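PDB 3IPO: thiosulfate sulfurtransferase YnjE from Escherichia coli K-12, which catalyses transfer of sulfur from thiosulfate to cyanide, giving thiocyanate and sulfite, by way of a cysteine persulfide intermediate. Local coordinates for residues B[72-77]-B[99-104]; B[149-154]-B[168-173]. All coordinates share one frame; numbering follows the deposited sequence.

Interaction 1 (B[72-77]-B[99-104]); sequences HNLKTD and AGLTHI
The side chains of Asp77 and Thr102 cross at a slant where two loops meet, and are joined by a hydrogen bond. Asp77 CB lies 4.1 Å from His103 CD2. Beyond it, CG stands anti to the carbonyl carbon (chi1 -67°), beside the backbone N, which places the carboxylate next to Thr102, with CG 3.8 Å from Thr102 OG1. At the tip, Asp77 OD1 accepts a hydrogen bond of 2.8 Å from Thr102 OG1; the hydroxyl arrives on the anti side of the carboxylate, 24° out of its plane.

One residue back, the backbone carbonyl of Thr76 takes a second bond, from Thr102 N to Thr76 O at 3.3 Å, with the donor almost in line with the C=O. The same Thr76 O also accepts from a water at 2.8 Å, and this water in turn receives the N-H of His103, so a single carbonyl is tied to two successive residues of 99-104.

Both segments lead out of helices into strands of the parallel sheet in the first rhodanese repeat: 72-77 follows helix 62-71. Helix 86-98, which precedes 99-104, ends in a Schellman motif at Gly100. The apolar part of the contact is buried: Leu74 CD1 lies 4.3 Å from Leu101 CD2. Leu74 also packs on Trp68 and Ile69 of helix 62-71, while Leu101 rests on Leu96 of helix 86-98. Thr76 CG2 touches Gly100 O at 3.6 Å.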
loop_
_atom_site.group_PDB
_atom_site.type_symbol
_atom_site.label_atom_id
_atom_site.label_comp_id
_atom_site.label_asym_id
_atom_site.label_seq_id
_atom_site.Cartn_x
_atom_site.Cartn_y
_atom_site.Cartn_z
ATOM N N HIS B 72 -10.991 18.193 -0.768
ATOM C CA HIS B 72 -9.996 17.199 -0.376
ATOM C C HIS B 72 -9.057 17.757 0.667
ATOM O O HIS B 72 -8.043 17.142 1.023
ATOM C CB HIS B 72 -9.240 16.694 -1.594
ATOM C CG HIS B 72 -10.131 16.077 -2.620
ATOM N ND1 HIS B 72 -10.528 14.760 -2.557
ATOM C CD2 HIS B 72 -10.732 16.601 -3.710
ATOM C CE1 HIS B 72 -11.305 14.487 -3.584
ATOM N NE2 HIS B 72 -11.466 15.595 -4.290
ATOM N N ASN B 73 -9.400 18.952 1.136
ATOM C CA ASN B 73 -8.754 19.545 2.281
ATOM C C ASN B 73 -7.220 19.658 2.105
ATOM O O ASN B 73 -6.435 19.215 2.955
ATOM C CB ASN B 73 -9.197 18.775 3.557
ATOM C CG ASN B 73 -8.490 19.261 4.811
ATOM O OD1 ASN B 73 -8.460 20.476 5.117
ATOM N ND2 ASN B 73 -7.872 18.315 5.536
ATOM N N LEU B 74 -6.810 20.236 0.976
ATOM C CA LEU B 74 -5.426 20.581 0.737
ATOM C C LEU B 74 -5.123 21.943 1.376
ATOM O O LEU B 74 -5.491 23.000 0.838
ATOM C CB LEU B 74 -5.160 20.624 -0.763
ATOM C CG LEU B 74 -5.266 19.308 -1.529
ATOM C CD1 LEU B 74 -5.224 19.522 -3.006
ATOM C CD2 LEU B 74 -4.134 18.417 -1.130
ATOM N N LYS B 75 -4.467 21.914 2.539
ATOM C CA LYS B 75 -4.065 23.145 3.276
ATOM C C LYS B 75 -3.054 23.880 2.434
ATOM O O LYS B 75 -2.131 23.247 1.938
ATOM C CB LYS B 75 -3.436 22.779 4.629
ATOM C CG LYS B 75 -4.326 21.905 5.552
ATOM C CD LYS B 75 -5.276 22.775 6.445
ATOM C CE LYS B 75 -6.452 23.455 5.658
ATOM N NZ LYS B 75 -7.160 24.564 6.410
ATOM N N THR B 76 -3.213 25.191 2.252
ATOM C CA THR B 76 -2.280 25.984 1.386
ATOM C C THR B 76 -0.782 25.577 1.429
ATOM O O THR B 76 -0.096 25.543 0.379
ATOM C CB THR B 76 -2.428 27.539 1.626
ATOM O OG1 THR B 76 -3.725 27.960 1.195
ATOM C CG2 THR B 76 -1.357 28.380 0.858
ATOM N N ASP B 77 -0.302 25.272 2.644
ATOM C CA ASP B 77 1.136 25.035 2.910
ATOM C C ASP B 77 1.582 23.570 3.181
ATOM O O ASP B 77 2.773 23.271 3.007
ATOM C CB ASP B 77 1.648 25.967 4.043
ATOM C CG ASP B 77 1.645 27.458 3.645
ATOM O OD1 ASP B 77 2.304 27.837 2.643
ATOM O OD2 ASP B 77 0.992 28.260 4.357
ATOM N N ALA B 99 -3.512 28.103 -8.428
ATOM C CA ALA B 99 -4.495 28.152 -7.353
ATOM C C ALA B 99 -3.856 28.558 -6.025
ATOM O O ALA B 99 -4.525 28.696 -5.038
ATOM C CB ALA B 99 -5.158 26.836 -7.191
ATOM N N GLY B 100 -2.545 28.671 -5.965
ATOM C CA GLY B 100 -1.938 29.152 -4.728
ATOM C C GLY B 100 -1.327 28.144 -3.768
ATOM O O GLY B 100 -0.853 28.549 -2.692
ATOM N N LEU B 101 -1.299 26.851 -4.126
ATOM C CA LEU B 101 -0.504 25.883 -3.317
ATOM C C LEU B 101 0.998 26.175 -3.425
ATOM O O LEU B 101 1.496 26.522 -4.503
ATOM C CB LEU B 101 -0.776 24.447 -3.725
ATOM C CG LEU B 101 -2.031 23.818 -3.165
ATOM C CD1 LEU B 101 -3.229 24.652 -3.430
ATOM C CD2 LEU B 101 -2.200 22.417 -3.767
ATOM N N THR B 102 1.721 26.025 -2.320
ATOM C CA THR B 102 3.109 26.462 -2.314
ATOM C C THR B 102 4.179 25.381 -2.120
ATOM O O THR B 102 5.348 25.603 -2.482
ATOM C CB THR B 102 3.328 27.578 -1.266
ATOM O OG1 THR B 102 2.901 27.106 0.023
ATOM C CG2 THR B 102 2.521 28.850 -1.655
ATOM N N HIS B 103 3.841 24.243 -1.511
ATOM C CA HIS B 103 4.917 23.248 -1.222
ATOM C C HIS B 103 4.619 22.025 -2.066
ATOM O O HIS B 103 3.975 21.062 -1.577
ATOM C CB HIS B 103 5.041 22.900 0.293
ATOM C CG HIS B 103 5.616 24.012 1.129
ATOM N ND1 HIS B 103 6.915 24.472 0.979
ATOM C CD2 HIS B 103 5.060 24.775 2.110
ATOM C CE1 HIS B 103 7.137 25.453 1.841
ATOM N NE2 HIS B 103 6.027 25.657 2.537
ATOM N N ILE B 104 4.997 22.105 -3.341
ATOM C CA ILE B 104 4.621 21.075 -4.316
ATOM C C ILE B 104 5.827 20.315 -4.802
ATOM O O ILE B 104 6.676 20.904 -5.433
ATOM C CB ILE B 104 3.890 21.635 -5.541
ATOM C CG1 ILE B 104 2.663 22.404 -5.096
ATOM C CG2 ILE B 104 3.490 20.474 -6.479
ATOM C CD1 ILE B 104 1.861 22.909 -6.208
HETATM O O HOH W 1 0.991 23.159 -0.670
#

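Interaction 2 (B[149-154]-B[168-173]); sequences WKVIEA and PGADYI. With PO4 (phosphate ion), chain I.
With CG anti to the backbone N in both Glu153 (chi1 -175°) and Tyr172 (chi1 179°), the two side chains leave neighbouring parallel strands on one face of the sheet and extend to the same phosphate ion. Strands 149-155 and 170-174 flank helix 161-164 in a beta-alpha-beta unit of the second rhodanese repeat, the latter strand being outermost in its sheet.

Three backbone bonds join them in parallel register: Asp171 N to Val151 O, Glu153 N to Asp171 O at 2.9 Å, and Ile173 N to Glu153 O at 2.8 Å. The last runs nearly straight out from its carbonyl, whereas the donors of the other two are tilted from the carbonyl planes. On the face opposite Glu153 and Tyr172, Ile173 CG2 reaches Ala154 CB at 3.7 Å and also packs against Ile152 CG2; helix 214-227 covers this side through Val220. Asp171 OD2 is hydrogen-bonded to His199 ND1, and OD1 takes a weak bond from Tyr172 N.

Tyr172 OH is hydrogen-bonded to Gly157 O, and Tyr162 meets the ring edge-to-face. A leucine in its place would probably leave Gly157 O without this donor and Tyr162 without its aromatic partner. The phosphate, probably from the crystallisation liquor, accepts from Leu161 N and Tyr162 N. Glu153 OE2 forms a salt bridge with Arg212 and lies 3.0 Å from PO4 O4, while PO4 O3 sits at the edge of the Tyr172 ring, 2.8 Å from Tyr172 OH.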
loop_
_atom_site.group_PDB
_atom_site.type_symbol
_atom_site.label_atom_id
_atom_site.label_comp_id
_atom_site.label_asym_id
_atom_site.label_seq_id
_atom_site.Cartn_x
_atom_site.Cartn_y
_atom_site.Cartn_z
ATOM N N TRP B 149 -17.249 -12.526 -25.911
ATOM C CA TRP B 149 -17.629 -11.246 -25.348
ATOM C C TRP B 149 -18.364 -10.434 -26.372
ATOM O O TRP B 149 -18.207 -10.648 -27.572
ATOM C CB TRP B 149 -16.411 -10.454 -24.845
ATOM C CG TRP B 149 -15.314 -10.385 -25.836
ATOM C CD1 TRP B 149 -14.306 -11.319 -26.023
ATOM C CD2 TRP B 149 -15.094 -9.359 -26.809
ATOM N NE1 TRP B 149 -13.483 -10.917 -27.031
ATOM C CE2 TRP B 149 -13.939 -9.729 -27.546
ATOM C CE3 TRP B 149 -15.763 -8.178 -27.143
ATOM C CZ2 TRP B 149 -13.432 -8.947 -28.592
ATOM C CZ3 TRP B 149 -15.262 -7.404 -28.173
ATOM C CH2 TRP B 149 -14.102 -7.792 -28.890
ATOM N N LYS B 150 -19.156 -9.486 -25.877
ATOM C CA LYS B 150 -19.940 -8.613 -26.715
ATOM C C LYS B 150 -19.881 -7.219 -26.179
ATOM O O LYS B 150 -19.918 -7.026 -24.977
ATOM C CB LYS B 150 -21.397 -9.079 -26.748
ATOM C CG LYS B 150 -21.735 -9.731 -28.031
ATOM C CD LYS B 150 -22.303 -11.074 -27.804
ATOM C CE LYS B 150 -22.529 -11.771 -29.156
ATOM N NZ LYS B 150 -22.192 -13.206 -28.967
ATOM N N VAL B 151 -19.782 -6.250 -27.076
ATOM C CA VAL B 151 -19.939 -4.852 -26.724
ATOM C C VAL B 151 -21.333 -4.424 -27.141
ATOM O O VAL B 151 -21.796 -4.806 -28.208
ATOM C CB VAL B 151 -18.937 -4.024 -27.488
ATOM C CG1 VAL B 151 -19.032 -2.580 -27.057
ATOM C CG2 VAL B 151 -17.540 -4.602 -27.258
ATOM N N ILE B 152 -22.021 -3.654 -26.304
ATOM C CA ILE B 152 -23.420 -3.289 -26.573
ATOM C C ILE B 152 -23.686 -1.860 -26.138
ATOM O O ILE B 152 -23.448 -1.526 -24.980
ATOM C CB ILE B 152 -24.425 -4.181 -25.782
ATOM C CG1 ILE B 152 -24.063 -5.671 -25.890
ATOM C CG2 ILE B 152 -25.881 -3.831 -26.192
ATOM C CD1 ILE B 152 -25.078 -6.677 -25.386
ATOM N N GLU B 153 -24.190 -1.024 -27.045
ATOM C CA GLU B 153 -24.647 0.304 -26.682
ATOM C C GLU B 153 -26.063 0.193 -26.128
ATOM O O GLU B 153 -26.859 -0.554 -26.681
ATOM C CB GLU B 153 -24.657 1.223 -27.886
ATOM C CG GLU B 153 -25.009 2.642 -27.494
ATOM C CD GLU B 153 -24.718 3.666 -28.549
ATOM O OE1 GLU B 153 -23.840 3.442 -29.427
ATOM O OE2 GLU B 153 -25.362 4.732 -28.482
ATOM N N ALA B 154 -26.371 0.897 -25.037
ATOM C CA ALA B 154 -27.729 0.911 -24.492
ATOM C C ALA B 154 -28.257 2.320 -24.434
ATOM O O ALA B 154 -27.586 3.226 -23.961
ATOM C CB ALA B 154 -27.765 0.327 -23.126
ATOM N N PRO B 168 -17.011 0.195 -32.766
ATOM C CA PRO B 168 -16.970 -0.910 -33.736
ATOM C C PRO B 168 -17.427 -2.253 -33.120
ATOM O O PRO B 168 -17.095 -2.559 -31.961
ATOM C CB PRO B 168 -15.483 -0.944 -34.163
ATOM C CG PRO B 168 -14.975 0.508 -33.913
ATOM C CD PRO B 168 -15.708 0.894 -32.644
ATOM N N GLY B 169 -18.209 -3.030 -33.877
ATOM C CA GLY B 169 -18.726 -4.328 -33.414
ATOM C C GLY B 169 -19.746 -4.243 -32.282
ATOM O O GLY B 169 -20.152 -5.279 -31.713
ATOM N N ALA B 170 -20.164 -3.025 -31.928
ATOM C CA ALA B 170 -21.178 -2.871 -30.898
ATOM C C ALA B 170 -22.551 -3.222 -31.479
ATOM O O ALA B 170 -22.910 -2.794 -32.575
ATOM C CB ALA B 170 -21.171 -1.470 -30.313
ATOM N N ASP B 171 -23.265 -4.068 -30.742
ATOM C CA ASP B 171 -24.692 -4.288 -30.876
ATOM C C ASP B 171 -25.433 -3.129 -30.159
ATOM O O ASP B 171 -24.787 -2.235 -29.570
ATOM C CB ASP B 171 -25.008 -5.656 -30.240
ATOM C CG ASP B 171 -26.483 -6.062 -30.359
ATOM O OD1 ASP B 171 -27.214 -5.549 -31.250
ATOM O OD2 ASP B 171 -26.899 -6.926 -29.550
ATOM N N TYR B 172 -26.766 -3.124 -30.221
ATOM C CA TYR B 172 -27.568 -2.052 -29.648
ATOM C C TYR B 172 -28.733 -2.622 -28.900
ATOM O O TYR B 172 -29.445 -3.455 -29.422
ATOM C CB TYR B 172 -28.107 -1.117 -30.731
ATOM C CG TYR B 172 -28.969 0.009 -30.187
ATOM C CD1 TYR B 172 -28.405 1.232 -29.812
ATOM C CD2 TYR B 172 -30.357 -0.154 -30.019
ATOM C CE1 TYR B 172 -29.201 2.290 -29.294
ATOM C CE2 TYR B 172 -31.162 0.890 -29.514
ATOM C CZ TYR B 172 -30.584 2.104 -29.153
ATOM O OH TYR B 172 -31.380 3.123 -28.659
ATOM N N ILE B 173 -28.953 -2.150 -27.684
ATOM C CA ILE B 173 -30.099 -2.585 -26.911
ATOM C C ILE B 173 -30.912 -1.395 -26.438
ATOM O O ILE B 173 -30.398 -0.493 -25.770
ATOM C CB ILE B 173 -29.698 -3.484 -25.774
ATOM C CG1 ILE B 173 -30.879 -3.760 -24.882
ATOM C CG2 ILE B 173 -28.680 -2.812 -24.923
ATOM C CD1 ILE B 173 -30.682 -5.066 -24.137
HETATM P P PO4 I . -29.019 6.392 -29.441
HETATM O O1 PO4 I . -28.414 5.834 -30.699
HETATM O O2 PO4 I . -29.358 7.866 -29.598
HETATM O O3 PO4 I . -30.275 5.589 -29.181
HETATM O O4 PO4 I . -27.993 6.232 -28.337
#

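In the fold
From the N terminus, the chain first runs through the parallel sheet of the first rhodanese repeat, where interaction 1 closes a loop of 21 residues holding strand 80-83 and helix 86-98. The contact thus joins the turns that follow two helices, just ahead of adjacent strands. The chain then passes into the second repeat, where interaction 2 closes a shorter loop of 13 residues around helix 161-164 and pairs two strands at one side of a five-stranded sheet. The two loops follow in series, neither nested nor crossed. Their centres lie 44 Å apart, on opposite sides of the chain's centre, and each ties together only its own repeat.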